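Local coordinates for oxysterol-binding protein homolog 3 (Saccharomyces cerevisiae, PDB 4IC4) that carries sterols and phosphoinositides in a hydrophobic pocket of its OSBP-related domain, the part crystallised here, and moves lipids between membranes through the cytosol, at residues G174-L179 against T202-N207; T113-K118 against R213-V218; K54-I59 against P168-W173; S242-G247 against G267-S272. All coordinates share one frame; numbering follows the deposited sequence.

Contact 1 (G174-L179 against T202-N207); sequences GKSIEL and TTILKN
L179 and T203 form a hydrogen-bonded pair of two antiparallel strands: L179 N reaches T203 O at 2.8 Å, and T203 N returns the bond to L179 O. Two residues along, I177 and L205 make the next such pair, somewhat longer on one side, where I177 N lies 3.3 Å from L205 O. On the face of these four residues I177, T203 and L205 are buried. L179 lays CD1 alongside L205, 3.9 Å from its CB, and the group continues onto M215 and, through I177 and L205, onto L44 of helix 44-50, a setting that suits branched aliphatic side chains. T203 fits here because its chi1 of 57° sets OG1 between its own backbone N and carbonyl carbon, where it comes against L179 CB and gives L179 O a weak bond of 3.5 Å. S176, E178 and I204 are partly exposed yet touch closely at a few points. S176 CB presses on I204 CG2 at 3.4 Å, tighter than usual. I204 sends CD1 across E178, whose extended chain lays CG against T202 CG2 at 3.3 Å. Exposed K175 comes only loosely near N207. Backbone bonds thus set the pairing, the mostly aliphatic face packs onto M215 and L44, and T202 and K206 find their polar partners outside the two segments, at N180 and E216.

Contact 2 (T113-K118 against R213-V218); sequences TRTLRK and RYMEPV
R213 lies across the turn at T115 and L116, and its chain can be followed outward. CB passes 4.1 Å from T115 OG1, a hydroxyl whose hydrogen bond goes to K112 O. CD then crosses L116 CD2 at 4.2 Å. A bend at chi3 (51°) brings the guanidinium down onto the backbone, with L116 CA over the centre of one face. NE passes 3.8 Å from T115 O. At the tip NH2 is 3.0 Å from T115 O, but at an angle too poor for a hydrogen bond, while NH1 stands 3.3 Å from L116 O. A long chain with a flat, positive end suits this place, since it can cover a peptide and put charge near two carbonyl oxygens. With an alanine here, the L116 backbone would probably lose the flat group over it and both carbonyls the nearby charge. Beside it T115 CG2 meets M215 CG at 3.5 Å, the two side chains sliding past each other in opposite directions, methyl against flexible thioether. The 3-10 turn 113-115, which follows helix 94-104 and leads to strand 118-120 with the phosphoinositide-binding K118, is thereby laid against the start of strand 214-225, itself paired with strand 203-206.

Contact 3 (K54-I59 against P168-W173); sequences KDLSSI and PSQKFW
D55 and Q170 bring their CA atoms to 7.1 Å, too far apart for strand pairing, and a loop that tightens into a 3-10 turn at S57 and S58 is joined to the end of strand 160-172 by side chains, one of them reaching a loop backbone N-H. Q170 bridges the gap. Its first torsion (50°) sets CG between its own backbone N and carbonyl carbon, and the extended chain beyond points the amide at the loop. There OE1 accepts a hydrogen bond from S57 N at 3.2 Å and 161°, although the position of that oxygen is less sure because it is modelled too close to L56. A glutamine suits the place, being long enough to span the distance and able to take an N-H of the turn. D55 crosses it obliquely, CB 3.9 Å from Q170 CG, with the carboxylate and amide planes 77° apart. The same carboxylate comes to the edge of the F172 ring, OD1 4.1 Å from CD2, a loose surface approach. L56 crosses Q170 at about a right angle, a fit as uncertain as that oxygen. Within the loop K54 NZ bonds S58 OG at 2.6 Å. Following helix 44-50 and preceding strand 66-67, this loop carries S58 and I59 of the phosphoinositide site, sets L56 against K118 of the same site, and rests on strand 160-172, which lies between strands 150-157 and 177-189 of the antiparallel barrel.

Contact 4 (S242-G247 against G267-S272); sequences SGRSEG and GKWTQS
W269 gives two N-H groups to consecutive carbonyls of the facing loop. Its NE1 bonds S245 O at 3.0 Å, well bent at 134° and tilted from the ring plane, whereas its backbone N bonds E246 O, also at 3.0 Å. That oxygen also receives a CA-H contact from K268 CA at 2.9 Å. T270 OG1 donates to E246 OE1 at 2.8 Å, coming from above the carboxylate plane. Water 1 donates to S245 OG and G247 O and accepts weakly from W269 NE1; S245 OG itself bonds D236 O. A salt bridge fills the other carboxylate oxygen: R244 grips E246 OE2 side-on through NE and NH2, each at 3.1 Å, with the oxygen in the guanidinium plane, while NH1 turns to R110 O. An alanine in place of E246 would probably leave the T270 hydroxyl without its acceptor and the R244 guanidinium freer to turn. Packing of carbon on flat groups comes next. T270 CG2 lies 3.4 Å above one face of the W269 ring, toward its rim, and meets the guanidinium face of R244 as well, so threonine serves with both branches. G247 faces K268 as a non-hydrogen-bonded antiparallel pair, and a CB on G267 would run into S272 O. Q271 and S272 both face K268, a classic beta bulge where strand 263-268 turns into strand 272-275 in the antiparallel barrel of this lipid-binding domain.

How the contacts relate
Contacts 1 and 2 share the join of strands 203-206 and 214-225: K206 N bonds Y214 O, and M215 serves both. Contact 2 also meets contact 4, where E216 OE2 takes S245 N and P217 packs on W269. Contact 3 is the surface member, tied to contact 1 through E178 N and K171 O on neighbouring strands, and to contact 2 by touching a residue of the phosphoinositide site; contact 4 lies away from that site. Contacts 1, 2 and 4 are partly buried. Chemistry follows place: backbone pairing in contact 1, an arginine over a turn in contact 2, one amide in contact 3, charge and an indole in contact 4.

Contact 1 (G174-L179 against T202-N207)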
loop_
_atom_site.group_PDB
_atom_site.type_symbol
_atom_site.label_atom_id
_atom_site.label_comp_id
_atom_site.label_asym_id
_atom_site.label_seq_id
_atom_site.Cartn_x
_atom_site.Cartn_y
_atom_site.Cartn_z
ATOM N N GLY A 174 -8.411 21.669 -8.295
ATOM C CA GLY A 174 -8.062 22.911 -8.960
ATOM C C GLY A 174 -6.590 23.252 -8.842
ATOM O O GLY A 174 -5.974 23.715 -9.801
ATOM N N LYS A 175 -6.023 23.026 -7.662
ATOM C CA LYS A 175 -4.614 23.310 -7.423
ATOM C C LYS A 175 -3.942 22.103 -6.776
ATOM O O LYS A 175 -2.728 21.920 -6.880
ATOM C CB LYS A 175 -4.471 24.535 -6.515
ATOM C CG LYS A 175 -3.042 25.024 -6.350
ATOM C CD LYS A 175 -2.982 26.257 -5.461
ATOM C CE LYS A 175 -1.565 26.806 -5.368
ATOM N NZ LYS A 175 -0.606 25.805 -4.820
ATOM N N SER A 176 -4.747 21.280 -6.113
ATOM C CA SER A 176 -4.246 20.085 -5.448
ATOM C C SER A 176 -5.091 18.884 -5.848
ATOM O O SER A 176 -6.233 19.038 -6.279
ATOM C CB SER A 176 -4.293 20.268 -3.932
ATOM O OG SER A 176 -3.505 21.374 -3.529
ATOM N N ILE A 177 -4.529 17.689 -5.709
ATOM C CA ILE A 177 -5.256 16.477 -6.057
ATOM C C ILE A 177 -5.554 15.654 -4.815
ATOM O O ILE A 177 -4.677 15.431 -3.978
ATOM C CB ILE A 177 -4.464 15.595 -7.040
ATOM C CG1 ILE A 177 -4.218 16.358 -8.340
ATOM C CG2 ILE A 177 -5.238 14.312 -7.327
ATOM C CD1 ILE A 177 -3.419 15.578 -9.363
ATOM N N GLU A 178 -6.800 15.211 -4.705
ATOM C CA GLU A 178 -7.225 14.405 -3.574
ATOM C C GLU A 178 -7.007 12.935 -3.891
ATOM O O GLU A 178 -7.484 12.435 -4.909
ATOM C CB GLU A 178 -8.704 14.641 -3.275
ATOM C CG GLU A 178 -9.221 13.823 -2.104
ATOM C CD GLU A 178 -10.717 13.954 -1.901
ATOM O OE1 GLU A 178 -11.236 13.364 -0.930
ATOM O OE2 GLU A 178 -11.375 14.640 -2.711
ATOM N N LEU A 179 -6.281 12.249 -3.016
ATOM C CA LEU A 179 -6.010 10.831 -3.199
ATOM C C LEU A 179 -6.740 10.036 -2.128
ATOM O O LEU A 179 -6.700 10.383 -0.946
ATOM C CB LEU A 179 -4.510 10.546 -3.100
ATOM C CG LEU A 179 -3.566 11.215 -4.099
ATOM C CD1 LEU A 179 -3.507 12.705 -3.835
ATOM C CD2 LEU A 179 -2.177 10.609 -3.967
ATOM N N THR A 202 -7.912 10.417 3.765
ATOM C CA THR A 202 -7.712 11.132 2.518
ATOM C C THR A 202 -6.375 11.857 2.591
ATOM O O THR A 202 -5.992 12.355 3.649
ATOM C CB THR A 202 -8.816 12.194 2.311
ATOM O OG1 THR A 202 -10.102 11.561 2.325
ATOM C CG2 THR A 202 -8.618 12.925 0.994
ATOM N N THR A 203 -5.659 11.897 1.474
ATOM C CA THR A 203 -4.389 12.606 1.415
ATOM C C THR A 203 -4.471 13.574 0.243
ATOM O O THR A 203 -5.299 13.402 -0.651
ATOM C CB THR A 203 -3.190 11.655 1.204
ATOM O OG1 THR A 203 -3.383 10.886 0.012
ATOM C CG2 THR A 203 -3.036 10.726 2.397
ATOM N N ILE A 204 -3.619 14.590 0.253
ATOM C CA ILE A 204 -3.610 15.579 -0.817
ATOM C C ILE A 204 -2.198 15.810 -1.338
ATOM O O ILE A 204 -1.253 15.937 -0.561
ATOM C CB ILE A 204 -4.173 16.937 -0.329
ATOM C CG1 ILE A 204 -5.575 16.749 0.258
ATOM C CG2 ILE A 204 -4.203 17.930 -1.481
ATOM C CD1 ILE A 204 -6.621 16.301 -0.742
ATOM N N LEU A 205 -2.063 15.857 -2.660
ATOM C CA LEU A 205 -0.772 16.099 -3.297
ATOM C C LEU A 205 -0.727 17.586 -3.649
ATOM O O LEU A 205 -1.532 18.058 -4.450
ATOM C CB LEU A 205 -0.640 15.253 -4.568
ATOM C CG LEU A 205 0.637 15.397 -5.399
ATOM C CD1 LEU A 205 1.856 15.086 -4.545
ATOM C CD2 LEU A 205 0.567 14.456 -6.594
ATOM N N LYS A 206 0.209 18.316 -3.044
ATOM C CA LYS A 206 0.337 19.755 -3.277
ATOM C C LYS A 206 1.565 20.189 -4.075
ATOM O O LYS A 206 2.475 19.398 -4.326
ATOM C CB LYS A 206 0.326 20.499 -1.941
ATOM C CG LYS A 206 -0.987 20.410 -1.187
ATOM C CD LYS A 206 -0.930 21.236 0.087
ATOM C CE LYS A 206 -2.277 21.274 0.786
ATOM N NZ LYS A 206 -2.238 22.136 2.001
ATOM N N ASN A 207 1.575 21.466 -4.458
ATOM C CA ASN A 207 2.661 22.061 -5.237
ATOM C C ASN A 207 2.848 21.394 -6.595
ATOM O O ASN A 207 3.966 21.060 -6.985
ATOM C CB ASN A 207 3.982 22.016 -4.459
ATOM C CG ASN A 207 4.033 23.031 -3.328
ATOM O OD1 ASN A 207 5.067 23.204 -2.682
ATOM N ND2 ASN A 207 2.915 23.704 -3.083
#

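Contact 2 (T113-K118 against R213-V218)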
loop_
_atom_site.group_PDB
_atom_site.type_symbol
_atom_site.label_atom_id
_atom_site.label_comp_id
_atom_site.label_asym_id
_atom_site.label_seq_id
_atom_site.Cartn_x
_atom_site.Cartn_y
_atom_site.Cartn_z
ATOM N N THR A 113 10.460 13.321 -1.678
ATOM C CA THR A 113 10.892 12.734 -2.941
ATOM C C THR A 113 9.918 11.636 -3.384
ATOM O O THR A 113 9.658 11.468 -4.576
ATOM C CB THR A 113 12.310 12.135 -2.819
ATOM O OG1 THR A 113 13.211 13.137 -2.327
ATOM C CG2 THR A 113 12.806 11.641 -4.174
ATOM N N ARG A 114 9.369 10.904 -2.418
ATOM C CA ARG A 114 8.443 9.811 -2.712
ATOM C C ARG A 114 7.182 10.269 -3.444
ATOM O O ARG A 114 6.553 9.486 -4.159
ATOM C CB ARG A 114 8.048 9.092 -1.409
ATOM C CG ARG A 114 7.283 7.777 -1.601
ATOM C CD ARG A 114 8.193 6.683 -2.155
ATOM N NE ARG A 114 7.436 5.534 -2.657
ATOM C CZ ARG A 114 7.053 4.488 -1.928
ATOM N NH1 ARG A 114 7.350 4.406 -0.638
ATOM N NH2 ARG A 114 6.364 3.511 -2.503
ATOM N N THR A 115 6.811 11.536 -3.286
ATOM C CA THR A 115 5.607 12.044 -3.936
ATOM C C THR A 115 5.798 12.466 -5.398
ATOM O O THR A 115 4.832 12.842 -6.062
ATOM C CB THR A 115 5.019 13.248 -3.161
ATOM O OG1 THR A 115 5.898 14.371 -3.283
ATOM C CG2 THR A 115 4.844 12.902 -1.683
ATOM N N LEU A 116 7.028 12.384 -5.897
ATOM C CA LEU A 116 7.339 12.785 -7.272
ATOM C C LEU A 116 6.900 11.791 -8.348
ATOM O O LEU A 116 6.560 12.194 -9.462
ATOM C CB LEU A 116 8.840 13.047 -7.411
ATOM C CG LEU A 116 9.405 14.214 -6.597
ATOM C CD1 LEU A 116 10.918 14.158 -6.609
ATOM C CD2 LEU A 116 8.911 15.528 -7.180
ATOM N N ARG A 117 6.916 10.500 -8.024
ATOM C CA ARG A 117 6.521 9.464 -8.980
ATOM C C ARG A 117 5.424 8.562 -8.421
ATOM O O ARG A 117 5.104 8.624 -7.234
ATOM C CB ARG A 117 7.724 8.599 -9.368
ATOM C CG ARG A 117 8.789 9.289 -10.211
ATOM C CD ARG A 117 10.031 9.526 -9.388
ATOM N NE ARG A 117 11.203 9.840 -10.198
ATOM C CZ ARG A 117 12.388 10.156 -9.687
ATOM N NH1 ARG A 117 12.551 10.201 -8.369
ATOM N NH2 ARG A 117 13.408 10.426 -10.489
ATOM N N LYS A 118 4.857 7.719 -9.283
ATOM C CA LYS A 118 3.790 6.799 -8.893
ATOM C C LYS A 118 4.158 5.361 -9.259
ATOM O O LYS A 118 4.981 5.128 -10.138
ATOM C CB LYS A 118 2.486 7.172 -9.603
ATOM C CG LYS A 118 2.493 6.891 -11.098
ATOM C CD LYS A 118 1.179 7.298 -11.748
ATOM C CE LYS A 118 1.178 6.975 -13.234
ATOM N NZ LYS A 118 1.363 5.514 -13.478
ATOM N N ARG A 213 6.901 19.329 -4.758
ATOM C CA ARG A 213 5.652 18.615 -4.528
ATOM C C ARG A 213 5.728 17.835 -3.223
ATOM O O ARG A 213 6.806 17.415 -2.808
ATOM C CB ARG A 213 5.388 17.645 -5.684
ATOM C CG ARG A 213 5.153 18.322 -7.024
ATOM C CD ARG A 213 5.281 17.337 -8.177
ATOM N NE ARG A 213 4.472 16.139 -7.975
ATOM C CZ ARG A 213 4.418 15.122 -8.830
ATOM N NH1 ARG A 213 5.125 15.157 -9.953
ATOM N NH2 ARG A 213 3.664 14.064 -8.558
ATOM N N TYR A 214 4.583 17.651 -2.577
ATOM C CA TYR A 214 4.523 16.895 -1.330
ATOM C C TYR A 214 3.097 16.450 -1.036
ATOM O O TYR A 214 2.142 16.935 -1.640
ATOM C CB TYR A 214 5.073 17.728 -0.162
ATOM C CG TYR A 214 4.221 18.908 0.251
ATOM C CD1 TYR A 214 3.144 18.749 1.121
ATOM C CD2 TYR A 214 4.499 20.189 -0.225
ATOM C CE1 TYR A 214 2.364 19.838 1.509
ATOM C CE2 TYR A 214 3.726 21.282 0.154
ATOM C CZ TYR A 214 2.663 21.101 1.020
ATOM O OH TYR A 214 1.899 22.185 1.390
ATOM N N MET A 215 2.964 15.511 -0.108
ATOM C CA MET A 215 1.658 14.995 0.274
ATOM C C MET A 215 1.423 15.148 1.764
ATOM O O MET A 215 2.363 15.149 2.558
ATOM C CB MET A 215 1.541 13.518 -0.096
ATOM C CG MET A 215 1.359 13.266 -1.572
ATOM S SD MET A 215 1.417 11.509 -1.967
ATOM C CE MET A 215 -0.013 10.904 -1.068
ATOM N N GLU A 216 0.157 15.277 2.137
ATOM C CA GLU A 216 -0.207 15.404 3.540
ATOM C C GLU A 216 -1.629 14.894 3.738
ATOM O O GLU A 216 -2.483 15.030 2.857
ATOM C CB GLU A 216 -0.104 16.867 3.994
ATOM C CG GLU A 216 -1.198 17.779 3.457
ATOM C CD GLU A 216 -1.023 19.228 3.884
ATOM O OE1 GLU A 216 -2.001 19.997 3.779
ATOM O OE2 GLU A 216 0.091 19.601 4.313
ATOM N N PRO A 217 -1.900 14.268 4.892
ATOM C CA PRO A 217 -3.242 13.757 5.166
ATOM C C PRO A 217 -4.139 14.932 5.533
ATOM O O PRO A 217 -3.655 15.968 5.994
ATOM C CB PRO A 217 -3.015 12.809 6.340
ATOM C CG PRO A 217 -1.908 13.478 7.082
ATOM C CD PRO A 217 -0.968 13.907 5.975
ATOM N N VAL A 218 -5.440 14.774 5.326
ATOM C CA VAL A 218 -6.388 15.834 5.647
ATOM C C VAL A 218 -7.629 15.282 6.328
ATOM O O VAL A 218 -7.864 14.073 6.340
ATOM C CB VAL A 218 -6.831 16.607 4.379
ATOM C CG1 VAL A 218 -5.643 17.324 3.763
ATOM C CG2 VAL A 218 -7.458 15.648 3.373
#

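Contact 3 (K54-I59 against P168-W173)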
loop_
_atom_site.group_PDB
_atom_site.type_symbol
_atom_site.label_atom_id
_atom_site.label_comp_id
_atom_site.label_asym_id
_atom_site.label_seq_id
_atom_site.Cartn_x
_atom_site.Cartn_y
_atom_site.Cartn_z
ATOM N N LYS A 54 -10.054 12.221 -17.927
ATOM C CA LYS A 54 -9.616 10.935 -17.393
ATOM C C LYS A 54 -8.344 11.170 -16.590
ATOM O O LYS A 54 -7.400 11.792 -17.082
ATOM C CB LYS A 54 -9.339 9.946 -18.525
ATOM C CG LYS A 54 -10.523 9.714 -19.447
ATOM C CD LYS A 54 -10.608 8.264 -19.901
ATOM C CE LYS A 54 -9.391 7.842 -20.711
ATOM N NZ LYS A 54 -8.131 7.797 -19.921
ATOM N N ASP A 55 -8.318 10.667 -15.360
ATOM C CA ASP A 55 -7.165 10.864 -14.490
ATOM C C ASP A 55 -6.166 9.725 -14.325
ATOM O O ASP A 55 -6.520 8.546 -14.262
ATOM C CB ASP A 55 -7.626 11.330 -13.102
ATOM C CG ASP A 55 -7.555 12.841 -12.942
ATOM O OD1 ASP A 55 -8.136 13.561 -13.783
ATOM O OD2 ASP A 55 -6.921 13.312 -11.972
ATOM N N LEU A 56 -4.905 10.137 -14.255
ATOM C CA LEU A 56 -3.737 9.286 -14.076
ATOM C C LEU A 56 -3.866 7.798 -14.392
ATOM O O LEU A 56 -3.332 7.328 -15.397
ATOM C CB LEU A 56 -3.217 9.475 -12.647
ATOM C CG LEU A 56 -1.988 8.732 -12.124
ATOM C CD1 LEU A 56 -1.329 9.601 -11.072
ATOM C CD2 LEU A 56 -2.368 7.374 -11.542
ATOM N N SER A 57 -4.565 7.057 -13.537
ATOM C CA SER A 57 -4.720 5.614 -13.722
ATOM C C SER A 57 -5.005 5.140 -15.149
ATOM O O SER A 57 -4.645 4.019 -15.511
ATOM C CB SER A 57 -5.803 5.068 -12.786
ATOM O OG SER A 57 -7.098 5.432 -13.229
ATOM N N SER A 58 -5.643 5.978 -15.960
ATOM C CA SER A 58 -5.946 5.590 -17.333
ATOM C C SER A 58 -5.121 6.351 -18.367
ATOM O O SER A 58 -5.202 6.073 -19.564
ATOM C CB SER A 58 -7.437 5.787 -17.616
ATOM O OG SER A 58 -7.840 7.125 -17.378
ATOM N N ILE A 59 -4.315 7.300 -17.900
ATOM C CA ILE A 59 -3.486 8.102 -18.791
ATOM C C ILE A 59 -2.161 7.429 -19.148
ATOM O O ILE A 59 -1.467 6.899 -18.279
ATOM C CB ILE A 59 -3.182 9.483 -18.163
ATOM C CG1 ILE A 59 -4.492 10.209 -17.848
ATOM C CG2 ILE A 59 -2.327 10.315 -19.109
ATOM C CD1 ILE A 59 -5.449 10.303 -19.021
ATOM N N PRO A 168 -8.106 2.659 -5.685
ATOM C CA PRO A 168 -7.543 3.997 -5.481
ATOM C C PRO A 168 -8.349 4.978 -6.321
ATOM O O PRO A 168 -8.831 4.625 -7.397
ATOM C CB PRO A 168 -6.109 3.851 -5.984
ATOM C CG PRO A 168 -5.803 2.397 -5.721
ATOM C CD PRO A 168 -7.076 1.721 -6.169
ATOM N N SER A 169 -8.512 6.199 -5.828
ATOM C CA SER A 169 -9.261 7.201 -6.574
ATOM C C SER A 169 -8.555 8.539 -6.455
ATOM O O SER A 169 -7.787 8.766 -5.520
ATOM C CB SER A 169 -10.691 7.321 -6.042
ATOM O OG SER A 169 -10.716 7.960 -4.781
ATOM N N GLN A 170 -8.827 9.421 -7.408
ATOM C CA GLN A 170 -8.207 10.735 -7.428
ATOM C C GLN A 170 -9.103 11.758 -8.112
ATOM O O GLN A 170 -9.818 11.439 -9.064
ATOM C CB GLN A 170 -6.871 10.652 -8.161
ATOM C CG GLN A 170 -6.980 9.957 -9.509
ATOM C CD GLN A 170 -5.636 9.704 -10.155
ATOM O OE1 GLN A 170 -5.553 9.054 -11.196
ATOM N NE2 GLN A 170 -4.574 10.219 -9.544
ATOM N N LYS A 171 -9.053 12.988 -7.617
ATOM C CA LYS A 171 -9.839 14.086 -8.164
ATOM C C LYS A 171 -9.133 15.393 -7.840
ATOM O O LYS A 171 -8.902 15.704 -6.670
ATOM C CB LYS A 171 -11.246 14.095 -7.557
ATOM C CG LYS A 171 -12.127 12.929 -7.980
ATOM C CD LYS A 171 -12.416 12.967 -9.474
ATOM C CE LYS A 171 -13.220 11.754 -9.917
ATOM N NZ LYS A 171 -14.525 11.658 -9.207
ATOM N N PHE A 172 -8.779 16.154 -8.870
ATOM C CA PHE A 172 -8.102 17.424 -8.653
ATOM C C PHE A 172 -9.107 18.462 -8.167
ATOM O O PHE A 172 -10.243 18.510 -8.639
ATOM C CB PHE A 172 -7.403 17.891 -9.939
ATOM C CG PHE A 172 -8.337 18.179 -11.081
ATOM C CD1 PHE A 172 -9.058 19.369 -11.131
ATOM C CD2 PHE A 172 -8.485 17.264 -12.118
ATOM C CE1 PHE A 172 -9.911 19.646 -12.199
ATOM C CE2 PHE A 172 -9.336 17.530 -13.192
ATOM C CZ PHE A 172 -10.049 18.724 -13.231
ATOM N N TRP A 173 -8.683 19.280 -7.210
ATOM C CA TRP A 173 -9.547 20.305 -6.642
ATOM C C TRP A 173 -9.248 21.667 -7.262
ATOM O O TRP A 173 -9.767 22.692 -6.817
ATOM C CB TRP A 173 -9.347 20.358 -5.123
ATOM C CG TRP A 173 -10.586 20.720 -4.359
ATOM C CD1 TRP A 173 -11.236 21.920 -4.368
ATOM C CD2 TRP A 173 -11.331 19.867 -3.480
ATOM N NE1 TRP A 173 -12.341 21.868 -3.551
ATOM C CE2 TRP A 173 -12.423 20.618 -2.995
ATOM C CE3 TRP A 173 -11.183 18.538 -3.058
ATOM C CZ2 TRP A 173 -13.364 20.087 -2.105
ATOM C CZ3 TRP A 173 -12.119 18.008 -2.173
ATOM C CH2 TRP A 173 -13.195 18.784 -1.707
#

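Contact 4 (S242-G247 against G267-S272)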
loop_
_atom_site.group_PDB
_atom_site.type_symbol
_atom_site.label_atom_id
_atom_site.label_comp_id
_atom_site.label_asym_id
_atom_site.label_seq_id
_atom_site.Cartn_x
_atom_site.Cartn_y
_atom_site.Cartn_z
ATOM N N SER A 242 1.844 27.267 7.528
ATOM C CA SER A 242 2.455 26.281 8.416
ATOM C C SER A 242 3.189 25.150 7.693
ATOM O O SER A 242 3.611 24.179 8.323
ATOM C CB SER A 242 1.390 25.689 9.345
ATOM O OG SER A 242 0.327 25.113 8.607
ATOM N N GLY A 243 3.348 25.280 6.380
ATOM C CA GLY A 243 4.034 24.254 5.615
ATOM C C GLY A 243 3.257 22.951 5.591
ATOM O O GLY A 243 2.037 22.951 5.745
ATOM N N ARG A 244 3.960 21.839 5.396
ATOM C CA ARG A 244 3.314 20.531 5.353
ATOM C C ARG A 244 2.728 20.146 6.708
ATOM O O ARG A 244 3.382 20.291 7.741
ATOM C CB ARG A 244 4.313 19.452 4.914
ATOM C CG ARG A 244 3.719 18.041 4.870
ATOM C CD ARG A 244 4.704 17.011 4.323
ATOM N NE ARG A 244 5.851 16.797 5.203
ATOM C CZ ARG A 244 6.865 15.979 4.926
ATOM N NH1 ARG A 244 6.880 15.290 3.787
ATOM N NH2 ARG A 244 7.867 15.852 5.784
ATOM N N SER A 245 1.491 19.664 6.699
ATOM C CA SER A 245 0.835 19.233 7.927
ATOM C C SER A 245 1.395 17.872 8.318
ATOM O O SER A 245 1.267 16.904 7.564
ATOM C CB SER A 245 -0.674 19.116 7.718
ATOM O OG SER A 245 -1.279 18.500 8.843
ATOM N N GLU A 246 2.007 17.794 9.494
ATOM C CA GLU A 246 2.598 16.543 9.955
ATOM C C GLU A 246 2.041 16.024 11.275
ATOM O O GLU A 246 2.165 14.837 11.582
ATOM C CB GLU A 246 4.115 16.706 10.058
ATOM C CG GLU A 246 4.778 16.907 8.707
ATOM C CD GLU A 246 6.269 17.149 8.805
ATOM O OE1 GLU A 246 6.898 16.638 9.755
ATOM O OE2 GLU A 246 6.813 17.839 7.919
ATOM N N GLY A 247 1.417 16.905 12.052
ATOM C CA GLY A 247 0.874 16.490 13.333
ATOM C C GLY A 247 -0.553 15.976 13.300
ATOM O O GLY A 247 -1.307 16.236 12.360
ATOM N N GLY A 267 1.067 12.903 17.902
ATOM C CA GLY A 267 2.348 12.733 17.251
ATOM C C GLY A 267 2.355 13.297 15.845
ATOM O O GLY A 267 1.477 14.078 15.467
ATOM N N LYS A 268 3.363 12.904 15.077
ATOM C CA LYS A 268 3.506 13.336 13.693
ATOM C C LYS A 268 3.638 12.068 12.861
ATOM O O LYS A 268 4.407 11.174 13.217
ATOM C CB LYS A 268 4.758 14.204 13.527
ATOM C CG LYS A 268 4.692 15.541 14.250
ATOM C CD LYS A 268 5.936 16.373 13.979
ATOM C CE LYS A 268 5.818 17.763 14.585
ATOM N NZ LYS A 268 7.048 18.570 14.340
ATOM N N TRP A 269 2.890 11.980 11.764
ATOM C CA TRP A 269 2.955 10.785 10.931
ATOM C C TRP A 269 4.296 10.630 10.231
ATOM O O TRP A 269 4.570 9.603 9.610
ATOM C CB TRP A 269 1.821 10.770 9.901
ATOM C CG TRP A 269 1.720 12.002 9.060
ATOM C CD1 TRP A 269 0.947 13.103 9.304
ATOM C CD2 TRP A 269 2.412 12.258 7.836
ATOM N NE1 TRP A 269 1.115 14.029 8.303
ATOM C CE2 TRP A 269 2.011 13.537 7.389
ATOM C CE3 TRP A 269 3.334 11.532 7.071
ATOM C CZ2 TRP A 269 2.501 14.107 6.209
ATOM C CZ3 TRP A 269 3.821 12.097 5.897
ATOM C CH2 TRP A 269 3.403 13.374 5.478
ATOM N N THR A 270 5.135 11.652 10.344
ATOM C CA THR A 270 6.458 11.632 9.741
ATOM C C THR A 270 7.512 11.166 10.740
ATOM O O THR A 270 8.682 11.013 10.381
ATOM C CB THR A 270 6.870 13.037 9.276
ATOM O OG1 THR A 270 6.805 13.934 10.394
ATOM C CG2 THR A 270 5.952 13.534 8.175
ATOM N N GLN A 271 7.112 10.926 11.987
ATOM C CA GLN A 271 8.094 10.538 12.996
ATOM C C GLN A 271 7.657 9.546 14.073
ATOM O O GLN A 271 8.234 8.471 14.191
ATOM C CB GLN A 271 8.628 11.801 13.678
ATOM C CG GLN A 271 10.052 11.707 14.231
ATOM C CD GLN A 271 10.251 10.583 15.233
ATOM O OE1 GLN A 271 10.456 9.425 14.859
ATOM N NE2 GLN A 271 10.190 10.920 16.517
ATOM N N SER A 272 6.650 9.901 14.867
ATOM C CA SER A 272 6.227 9.017 15.947
ATOM C C SER A 272 4.862 9.346 16.527
ATOM O O SER A 272 4.264 10.364 16.200
ATOM C CB SER A 272 7.253 9.067 17.075
ATOM O OG SER A 272 7.306 10.372 17.623
HETATM O O HOH W 1 -0.908 15.830 9.606
#